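Local coordinates for protein ribulose bisphosphate carboxylase (PDB 2D69) that probably catalyses the addition of carbon dioxide and water to ribulose 1,5-bisphosphate, giving two molecules of 3-phosphoglycerate in an archaeal AMP degradation pathway, at residues E172-L177 with D183-D188; K236-V241 with Q262-V267; A297-A302 with K327-F332; G354-L359 with R390-A395. One frame throughout, in Å; residues are numbered along the deposited sequence.

Contact 1 of 4, residues E172-L177 with D183-D188; sequences EIAYEL and DLLKDD
L185 is the one residue of 183-188 that touches 172-177, and its two methyls divide the work between A174 and L177. At the start of the segment, CB of D183 points away from the helix, and OD2 forms a salt bridge with R152. L184 opens the strand, and its side chain packs on E222 and L224 of the neighbouring strand 222-224. At L185 the alternation of the strand brings the side chain to the helix side. CG lies anti to the backbone N (chi1 178°), and the fork that follows presents both branches to the helix: CD2 of L185 meets CB of A174 at 3.8 Å, and CD1 of L185 meets CD1 of L177 at 3.9 Å. The two leucine side chains run nearly perpendicular, so they touch through single methyls instead of lying alongside each other. The backbones are close as well, with CA of A174 6.7 Å from CA of L185, a spacing that the small alanine allows. K186 faces the other side of the strand; its NZ donates to O of D187 at 3.1 Å, tilted 33° out of the carbonyl plane. D187 is paired with R202, and D188 with K162, a predicted substrate ligand. K186 and D188 are themselves predicted magnesium ligands, K186 through a carbamate that is absent here. A helix packed back on the strand that follows it is the beta-alpha-beta unit of a TIM barrel, here strand 154-157, helix 167-179 and strand 184-186, with the predicted metal ligands at and just past the strand's C-terminal end.

Contact 2 of 4, residues K236-V241 with Q262-V267; sequences KRAEMV and QYMREV
Two neighbouring helices of the outer layer of the TIM barrel, 231-244 and 258-271, meet where A238 faces M264 and V267. The contact is purely apolar: no hydrogen bond joins the two segments, and together they bury 87 Å². CB of A238 points toward the opposing helix and serves both partners. CE of M264 reaches it at 3.8 Å, while CG1 of V267 stands somewhat farther from the same A238 CB, at 4.3 Å. The methionine gets there by folding: after CG sets off beside the backbone N, the chain bends at both chi2 (-58°) and chi3 (-54°), which swings the terminal methyl back toward the alanine. V267 needs no such detour, since its CB already faces the other helix. The nearest CA atoms, those of A238 and V267, are 7.9 Å apart, a separation bridged by one small residue and two branched or flexible ones. On the same helix as A238, R237 forms a salt bridge with E94 of a second subunit. Around this core, M264 also packs on M234 of its partner helix and on I251 of strand 248-252, which lies between the two helices in sequence. V241 packs on V249 of that strand and on F199 and Y207 of helix 199-217.

Contact 3 of 4, residues A297-A302 with K327-F332; sequences ALAKAA and KRINDF
A299 and K300 receive I329 and F332 in a side-by-side pairing of two outer helices of the TIM barrel, 295-305 and 323-334. The segment axes approach to 10.2 Å and run in nearly the same direction, with a signed crossing angle of -15°, as expected for consecutive helices around such a barrel. Along 297-302, A299 comes first into contact. Its CB faces the partner helix and meets CG2 of I329 at 4.1 Å, a methyl-to-methyl touch. Its carbonyl O lies at the edge of the F332 ring, near the ring plane, 3.9 Å from CE2. K300 follows and makes the wider contact with the ring. Its backbone CA sits 3.4 Å from CE2 of F332, approaching the ring obliquely, while the aliphatic chain, crossing at about a right angle, passes on one side of the ring plane near its CZ-CE1 rim. With CG anti to the backbone N (chi1 176°) the lysine first runs past CZ; the bend at chi3 (-88°) then brings CE over to CE1. The charged end goes further: NZ is bound by D122 and by O of F123, both on strand 115-124, so the hydrophobic part of the lysine is left to cover the phenylalanine. R303 and W337 add a cation-pi and an edge-to-face contact to that ring. Within the contact, the lysine chain comes nearest to the ring at CE, 3.5 Å from CE1 of F332.

Contact 4 of 4, residues G354-L359 with R390-A395; sequences GLMPEL and RDAIDA
M356 and I393 bring the two backbones close, their CA atoms only 5.9 Å apart, where the N-terminal part of helix 356-363 meets the middle of helix 382-398. In 354-359, N of L359 is hydrogen-bonded to O of L355. Opposite it, 390-395 is regular helix, with N of D394 bonded to O of R390. One side chain carries most of the contact from the first segment. CB of M356 points toward the second helix, and CG, set beside the backbone N (chi1 -63°), comes to 4.0 Å from CB of A392. The next bend (chi2 -66°) carries the sulfur onto the neighbouring residue: SD of M356 lies 3.7 Å from CG1 of I393 and 4.0 Å from CD1 of I393. Beyond the sulfur the chain turns off, so the terminal methyl leads away from this helix. The two long side chains pass at a slant, with CG and SD of M356 both against CG1 of I393. I369 of strand 368-370 and L351 of a loop border M356; T155 of strand 154-157 and P153 border I393. With no hydrogen bond or salt bridge across the segments and 165 Å² buried, the join rests on dispersion forces and exclusion of water, with the thioether acting as a flexible, polarisable filler against alanine and isoleucine.

How the contacts relate
All four contacts lie in the catalytic TIM barrel and follow one another along the chain. Contacts 2, 3 and 4 pair helices, contact 4 joining helix 356-363 to helix 382-398; contact 1 seats a helix on a strand. Contact 1 comes nearest to the catalytic centre, since 183-188 itself holds predicted magnesium ligands; M356 of contact 4 is about 6 Å, side chain to side chain, from A371, and I329 of contact 3 about 6 Å from R279, both predicted substrate ligands. Contacts 1 and 4 touch, D183 OD1 lying 4.2 Å from R390 NH1, a packing contact only. Contacts 2 and 4 stand farthest apart, about 35 Å between centres.

Contact 1 of 4, residues E172-L177 with D183-D188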
# COMPACT_ATOMS: atom_id res chain seq x y z
N GLU A 172 23.53 26.85 18.91
CA GLU A 172 24.67 27.40 19.68
C GLU A 172 24.36 27.47 21.16
O GLU A 172 25.18 27.15 21.99
CB GLU A 172 25.11 28.79 19.14
CG GLU A 172 25.67 28.69 17.73
CD GLU A 172 26.02 30.04 17.06
OE1 GLU A 172 25.43 31.12 17.38
OE2 GLU A 172 26.89 30.00 16.16
N ILE A 173 23.16 27.91 21.49
CA ILE A 173 22.79 27.90 22.88
C ILE A 173 22.70 26.48 23.42
O ILE A 173 23.20 26.22 24.52
CB ILE A 173 21.56 28.79 23.16
CG1 ILE A 173 21.30 28.84 24.65
CG2 ILE A 173 20.34 28.37 22.39
CD1 ILE A 173 22.44 29.49 25.42
N ALA A 174 22.13 25.55 22.64
CA ALA A 174 22.06 24.16 23.06
C ALA A 174 23.41 23.59 23.36
O ALA A 174 23.57 22.88 24.32
CB ALA A 174 21.41 23.32 21.97
N TYR A 175 24.39 23.87 22.51
CA TYR A 175 25.77 23.35 22.71
C TYR A 175 26.31 23.80 24.05
O TYR A 175 26.94 23.02 24.76
CB TYR A 175 26.70 23.85 21.62
CG TYR A 175 28.08 23.29 21.71
CD1 TYR A 175 29.09 24.00 22.31
CD2 TYR A 175 28.35 21.99 21.31
CE1 TYR A 175 30.37 23.50 22.38
CE2 TYR A 175 29.61 21.45 21.42
CZ TYR A 175 30.61 22.22 21.96
OH TYR A 175 31.87 21.71 22.11
N GLU A 176 26.10 25.07 24.37
CA GLU A 176 26.51 25.62 25.64
C GLU A 176 25.88 24.93 26.83
O GLU A 176 26.56 24.55 27.79
CB GLU A 176 26.21 27.15 25.71
CG GLU A 176 27.02 28.05 24.78
CD GLU A 176 28.53 27.84 24.91
OE1 GLU A 176 29.19 27.42 23.94
OE2 GLU A 176 29.05 28.15 26.00
N LEU A 177 24.57 24.75 26.77
CA LEU A 177 23.81 24.23 27.91
C LEU A 177 24.13 22.80 28.21
O LEU A 177 24.43 22.45 29.37
CB LEU A 177 22.32 24.36 27.64
CG LEU A 177 21.82 25.79 27.59
CD1 LEU A 177 20.45 25.87 27.00
CD2 LEU A 177 21.77 26.36 28.96
N ASP A 183 21.15 18.17 31.37
CA ASP A 183 20.80 16.89 30.79
C ASP A 183 19.86 17.08 29.61
O ASP A 183 20.08 16.49 28.54
CB ASP A 183 20.19 15.95 31.82
CG ASP A 183 21.08 15.72 33.00
OD1 ASP A 183 22.17 15.15 32.79
OD2 ASP A 183 20.77 16.07 34.17
N LEU A 184 18.85 17.94 29.80
CA LEU A 184 17.73 18.06 28.92
C LEU A 184 17.51 19.49 28.41
O LEU A 184 17.23 20.41 29.18
CB LEU A 184 16.51 17.60 29.70
CG LEU A 184 16.50 16.16 30.21
CD1 LEU A 184 15.24 15.95 31.03
CD2 LEU A 184 16.59 15.18 29.05
N LEU A 185 17.69 19.72 27.11
CA LEU A 185 17.29 20.95 26.49
C LEU A 185 15.80 20.89 26.43
O LEU A 185 15.24 19.82 26.19
CB LEU A 185 17.86 21.03 25.09
CG LEU A 185 17.47 22.28 24.28
CD1 LEU A 185 18.03 23.57 24.89
CD2 LEU A 185 17.92 22.09 22.85
N LYS A 186 15.12 22.01 26.64
CA LYS A 186 13.68 22.01 26.63
C LYS A 186 13.16 23.17 25.79
O LYS A 186 13.52 24.30 26.02
CB LYS A 186 13.11 22.04 28.06
CG LYS A 186 11.60 22.02 28.19
CD LYS A 186 11.07 21.98 29.65
CE LYS A 186 9.58 22.47 29.72
NZ LYS A 186 9.12 23.59 28.72
N ASP A 187 12.28 22.88 24.85
CA ASP A 187 11.58 23.94 24.13
C ASP A 187 10.50 24.54 25.00
O ASP A 187 9.84 23.82 25.74
CB ASP A 187 10.82 23.38 22.92
CG ASP A 187 11.72 23.02 21.75
OD1 ASP A 187 12.91 23.41 21.69
OD2 ASP A 187 11.25 22.32 20.83
N ASP A 188 10.25 25.83 24.81
CA ASP A 188 9.13 26.51 25.37
C ASP A 188 7.84 25.98 24.80
O ASP A 188 7.78 25.57 23.66
CB ASP A 188 9.18 28.01 25.05
CG ASP A 188 8.19 28.79 25.87
OD1 ASP A 188 7.13 29.24 25.33
OD2 ASP A 188 8.42 28.96 27.10

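Contact 2 of 4, residues K236-V241 with Q262-V267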
# COMPACT_ATOMS: atom_id res chain seq x y z
N LYS A 236 3.65 13.18 12.80
CA LYS A 236 4.78 13.29 11.84
C LYS A 236 6.05 13.80 12.55
O LYS A 236 7.15 13.37 12.28
CB LYS A 236 4.39 14.18 10.65
CG LYS A 236 3.39 13.53 9.62
CD LYS A 236 2.74 14.57 8.66
CE LYS A 236 1.58 14.00 7.74
NZ LYS A 236 0.45 15.02 7.44
N ARG A 237 5.87 14.72 13.50
CA ARG A 237 7.03 15.33 14.17
C ARG A 237 7.68 14.30 15.14
O ARG A 237 8.90 14.16 15.19
CB ARG A 237 6.63 16.62 14.86
CG ARG A 237 6.45 17.79 13.88
CD ARG A 237 5.95 19.13 14.51
NE ARG A 237 5.74 20.03 13.40
CZ ARG A 237 5.16 21.24 13.42
NH1 ARG A 237 4.99 21.86 12.26
NH2 ARG A 237 4.72 21.78 14.53
N ALA A 238 6.84 13.52 15.83
CA ALA A 238 7.33 12.39 16.66
C ALA A 238 8.12 11.43 15.83
O ALA A 238 9.24 11.03 16.20
CB ALA A 238 6.16 11.70 17.41
N GLU A 239 7.63 11.11 14.63
CA GLU A 239 8.39 10.19 13.75
C GLU A 239 9.74 10.77 13.35
O GLU A 239 10.81 10.06 13.30
CB GLU A 239 7.57 9.85 12.47
CG GLU A 239 6.31 9.02 12.74
CD GLU A 239 5.41 8.81 11.50
OE1 GLU A 239 5.50 9.60 10.55
OE2 GLU A 239 4.62 7.87 11.48
N MET A 240 9.77 12.06 13.08
CA MET A 240 11.06 12.73 12.76
C MET A 240 12.06 12.71 13.91
O MET A 240 13.25 12.46 13.72
CB MET A 240 10.86 14.15 12.29
CG MET A 240 10.10 14.33 10.97
SD MET A 240 9.60 16.10 10.99
CE MET A 240 8.31 16.15 9.67
N VAL A 241 11.55 12.88 15.13
CA VAL A 241 12.40 12.86 16.32
C VAL A 241 13.02 11.46 16.45
O VAL A 241 14.25 11.32 16.50
CB VAL A 241 11.58 13.33 17.59
CG1 VAL A 241 12.42 13.10 18.90
CG2 VAL A 241 11.23 14.79 17.47
N GLN A 262 -4.15 10.45 23.99
CA GLN A 262 -4.35 9.01 24.04
C GLN A 262 -3.80 8.41 22.77
O GLN A 262 -3.11 7.38 22.78
CB GLN A 262 -5.81 8.64 24.25
CG GLN A 262 -6.32 8.87 25.61
CD GLN A 262 -7.45 7.92 25.97
OE1 GLN A 262 -8.59 8.32 26.04
NE2 GLN A 262 -7.12 6.67 26.14
N TYR A 263 -4.05 9.05 21.65
CA TYR A 263 -3.50 8.50 20.42
C TYR A 263 -1.99 8.61 20.36
O TYR A 263 -1.27 7.67 19.91
CB TYR A 263 -4.18 9.15 19.21
CG TYR A 263 -3.53 8.73 17.91
CD1 TYR A 263 -3.63 7.40 17.47
CD2 TYR A 263 -2.78 9.60 17.17
CE1 TYR A 263 -3.03 6.97 16.29
CE2 TYR A 263 -2.17 9.18 15.99
CZ TYR A 263 -2.31 7.86 15.56
OH TYR A 263 -1.73 7.45 14.40
N MET A 264 -1.46 9.76 20.82
CA MET A 264 0.00 9.95 20.81
C MET A 264 0.71 8.96 21.67
O MET A 264 1.80 8.55 21.34
CB MET A 264 0.39 11.43 21.18
CG MET A 264 0.09 12.44 20.06
SD MET A 264 0.94 12.01 18.52
CE MET A 264 2.66 11.87 18.98
N ARG A 265 0.05 8.48 22.71
CA ARG A 265 0.60 7.43 23.53
C ARG A 265 0.79 6.12 22.73
O ARG A 265 1.74 5.41 22.97
CB ARG A 265 -0.29 7.18 24.77
CG ARG A 265 0.16 6.00 25.67
CD ARG A 265 1.47 6.25 26.39
NE ARG A 265 1.89 5.08 27.19
CZ ARG A 265 2.57 4.04 26.72
NH1 ARG A 265 2.99 3.99 25.44
NH2 ARG A 265 2.89 3.03 27.53
N GLU A 266 -0.11 5.82 21.78
CA GLU A 266 0.09 4.67 20.86
C GLU A 266 1.19 4.93 19.90
O GLU A 266 2.02 4.05 19.64
CB GLU A 266 -1.20 4.29 20.08
CG GLU A 266 -2.38 3.99 20.97
CD GLU A 266 -2.00 2.93 21.98
OE1 GLU A 266 -2.22 3.17 23.18
OE2 GLU A 266 -1.42 1.88 21.58
N VAL A 267 1.24 6.14 19.38
CA VAL A 267 2.39 6.52 18.50
C VAL A 267 3.75 6.33 19.17
O VAL A 267 4.67 5.72 18.60
CB VAL A 267 2.25 7.97 18.02
CG1 VAL A 267 3.44 8.37 17.20
CG2 VAL A 267 1.01 8.10 17.14

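Contact 3 of 4, residues A297-A302 with K327-F332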
# COMPACT_ATOMS: atom_id res chain seq x y z
N ALA A 297 -6.02 15.36 39.79
CA ALA A 297 -6.86 14.55 38.91
C ALA A 297 -6.31 14.53 37.48
O ALA A 297 -6.24 13.50 36.83
CB ALA A 297 -8.29 15.05 38.92
N LEU A 298 -5.91 15.70 37.02
CA LEU A 298 -5.27 15.86 35.74
C LEU A 298 -4.05 14.99 35.69
O LEU A 298 -3.86 14.26 34.74
CB LEU A 298 -4.84 17.28 35.54
CG LEU A 298 -4.76 17.90 34.17
CD1 LEU A 298 -4.67 19.44 34.32
CD2 LEU A 298 -3.55 17.39 33.44
N ALA A 299 -3.25 15.06 36.74
CA ALA A 299 -2.02 14.30 36.81
C ALA A 299 -2.29 12.79 36.78
O ALA A 299 -1.50 12.02 36.24
CB ALA A 299 -1.24 14.66 38.07
N LYS A 300 -3.38 12.37 37.41
CA LYS A 300 -3.73 10.96 37.49
C LYS A 300 -4.13 10.46 36.11
O LYS A 300 -3.73 9.40 35.68
CB LYS A 300 -4.86 10.76 38.51
CG LYS A 300 -5.40 9.35 38.62
CD LYS A 300 -6.25 9.17 39.87
CE LYS A 300 -5.47 8.77 41.13
NZ LYS A 300 -6.40 8.83 42.38
N ALA A 301 -5.01 11.20 35.45
CA ALA A 301 -5.31 10.89 34.05
C ALA A 301 -4.06 10.80 33.20
O ALA A 301 -3.89 9.86 32.41
CB ALA A 301 -6.27 11.90 33.49
N ALA A 302 -3.15 11.77 33.35
CA ALA A 302 -2.02 11.82 32.46
C ALA A 302 -1.09 10.63 32.74
O ALA A 302 -0.47 10.10 31.79
CB ALA A 302 -1.26 13.18 32.62
N LYS A 327 3.25 18.43 47.17
CA LYS A 327 3.78 17.20 47.73
C LYS A 327 2.77 16.05 47.54
O LYS A 327 3.18 14.94 47.30
CB LYS A 327 4.12 17.38 49.21
CG LYS A 327 4.84 16.17 49.81
CD LYS A 327 6.24 15.94 49.13
CE LYS A 327 7.14 14.95 49.92
NZ LYS A 327 6.51 13.58 50.07
N ARG A 328 1.47 16.31 47.64
CA ARG A 328 0.46 15.30 47.39
C ARG A 328 0.56 14.81 45.93
O ARG A 328 0.60 13.59 45.68
CB ARG A 328 -0.95 15.86 47.68
CG ARG A 328 -2.09 14.81 47.61
CD ARG A 328 -3.53 15.37 47.81
NE ARG A 328 -3.50 16.57 48.64
CZ ARG A 328 -3.32 16.59 49.97
NH1 ARG A 328 -3.18 15.45 50.64
NH2 ARG A 328 -3.29 17.76 50.63
N ILE A 329 0.65 15.74 44.99
CA ILE A 329 0.74 15.38 43.60
C ILE A 329 1.98 14.54 43.32
O ILE A 329 1.87 13.50 42.65
CB ILE A 329 0.68 16.58 42.70
CG1 ILE A 329 -0.69 17.25 42.89
CG2 ILE A 329 0.84 16.17 41.22
CD1 ILE A 329 -0.78 18.65 42.39
N ASN A 330 3.14 14.97 43.82
CA ASN A 330 4.38 14.26 43.53
C ASN A 330 4.35 12.86 44.12
O ASN A 330 4.86 11.92 43.50
CB ASN A 330 5.63 14.98 44.08
CG ASN A 330 6.03 16.25 43.27
OD1 ASN A 330 7.10 16.82 43.52
ND2 ASN A 330 5.19 16.70 42.35
N ASP A 331 3.80 12.75 45.35
CA ASP A 331 3.69 11.48 46.05
C ASP A 331 2.86 10.50 45.23
O ASP A 331 3.22 9.36 45.07
CB ASP A 331 3.03 11.65 47.44
CG ASP A 331 3.98 12.25 48.49
OD1 ASP A 331 3.52 12.48 49.63
OD2 ASP A 331 5.18 12.52 48.27
N PHE A 332 1.72 10.97 44.74
CA PHE A 332 0.93 10.19 43.80
C PHE A 332 1.72 9.80 42.54
O PHE A 332 1.77 8.64 42.19
CB PHE A 332 -0.34 10.92 43.36
CG PHE A 332 -0.91 10.34 42.13
CD1 PHE A 332 -1.53 9.08 42.19
CD2 PHE A 332 -0.71 10.95 40.88
CE1 PHE A 332 -1.96 8.46 41.01
CE2 PHE A 332 -1.17 10.34 39.70
CZ PHE A 332 -1.80 9.09 39.78

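Contact 4 of 4, residues G354-L359 with R390-A395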
# COMPACT_ATOMS: atom_id res chain seq x y z
N GLY A 354 21.46 27.80 44.38
CA GLY A 354 21.29 27.98 45.82
C GLY A 354 19.99 27.38 46.38
O GLY A 354 19.85 27.19 47.58
N LEU A 355 19.04 27.03 45.53
CA LEU A 355 17.82 26.41 46.02
C LEU A 355 17.86 24.91 45.98
O LEU A 355 16.91 24.28 46.44
CB LEU A 355 16.63 26.90 45.21
CG LEU A 355 16.41 28.42 45.30
CD1 LEU A 355 15.09 28.78 44.62
CD2 LEU A 355 16.42 28.90 46.73
N MET A 356 18.94 24.30 45.46
CA MET A 356 18.91 22.87 45.22
C MET A 356 18.87 22.07 46.52
O MET A 356 18.15 21.10 46.60
CB MET A 356 20.05 22.39 44.31
CG MET A 356 20.03 22.95 42.90
SD MET A 356 18.62 22.39 41.95
CE MET A 356 17.50 23.82 42.12
N PRO A 357 19.66 22.43 47.55
CA PRO A 357 19.54 21.73 48.85
C PRO A 357 18.11 21.68 49.40
O PRO A 357 17.65 20.60 49.71
CB PRO A 357 20.51 22.49 49.76
CG PRO A 357 21.59 22.98 48.81
CD PRO A 357 20.75 23.42 47.56
N GLU A 358 17.41 22.79 49.44
CA GLU A 358 16.06 22.84 49.96
C GLU A 358 15.10 22.04 49.05
O GLU A 358 14.26 21.24 49.54
CB GLU A 358 15.60 24.30 50.09
CG GLU A 358 14.27 24.50 50.80
CD GLU A 358 13.69 25.93 50.69
OE1 GLU A 358 14.33 26.84 50.09
OE2 GLU A 358 12.57 26.14 51.24
N LEU A 359 15.23 22.24 47.74
CA LEU A 359 14.37 21.54 46.79
C LEU A 359 14.46 20.02 46.97
O LEU A 359 13.45 19.34 47.10
CB LEU A 359 14.69 21.95 45.36
CG LEU A 359 13.83 21.27 44.31
CD1 LEU A 359 12.41 21.78 44.41
CD2 LEU A 359 14.40 21.50 42.91
N ARG A 390 24.59 21.78 38.19
CA ARG A 390 25.04 20.38 38.39
C ARG A 390 25.87 20.25 39.66
O ARG A 390 25.77 19.26 40.36
CB ARG A 390 25.82 19.87 37.19
CG ARG A 390 24.94 19.49 35.95
CD ARG A 390 24.13 18.16 36.08
NE ARG A 390 25.04 17.05 36.41
CZ ARG A 390 25.81 16.40 35.53
NH1 ARG A 390 25.79 16.70 34.24
NH2 ARG A 390 26.58 15.39 35.94
N ASP A 391 26.68 21.26 39.99
CA ASP A 391 27.54 21.17 41.16
C ASP A 391 26.72 21.34 42.42
O ASP A 391 26.97 20.66 43.41
CB ASP A 391 28.60 22.23 41.12
CG ASP A 391 29.71 21.93 40.14
OD1 ASP A 391 29.86 20.78 39.64
OD2 ASP A 391 30.51 22.79 39.82
N ALA A 392 25.72 22.22 42.39
CA ALA A 392 24.87 22.38 43.55
C ALA A 392 24.08 21.11 43.83
O ALA A 392 23.86 20.79 44.98
CB ALA A 392 23.94 23.59 43.41
N ILE A 393 23.64 20.39 42.80
CA ILE A 393 22.91 19.13 42.97
C ILE A 393 23.86 18.04 43.51
O ILE A 393 23.51 17.32 44.43
CB ILE A 393 22.22 18.70 41.64
CG1 ILE A 393 21.06 19.64 41.30
CG2 ILE A 393 21.72 17.29 41.72
CD1 ILE A 393 20.73 19.66 39.84
N ASP A 394 25.08 17.96 43.00
CA ASP A 394 26.02 16.96 43.52
C ASP A 394 26.27 17.21 45.01
O ASP A 394 26.31 16.28 45.78
CB ASP A 394 27.34 16.99 42.76
CG ASP A 394 27.24 16.41 41.39
OD1 ASP A 394 26.31 15.63 41.10
OD2 ASP A 394 28.09 16.68 40.53
N ALA A 395 26.40 18.48 45.41
CA ALA A 395 26.55 18.85 46.81
C ALA A 395 25.31 18.53 47.65
O ALA A 395 25.43 17.97 48.73
CB ALA A 395 26.91 20.33 46.94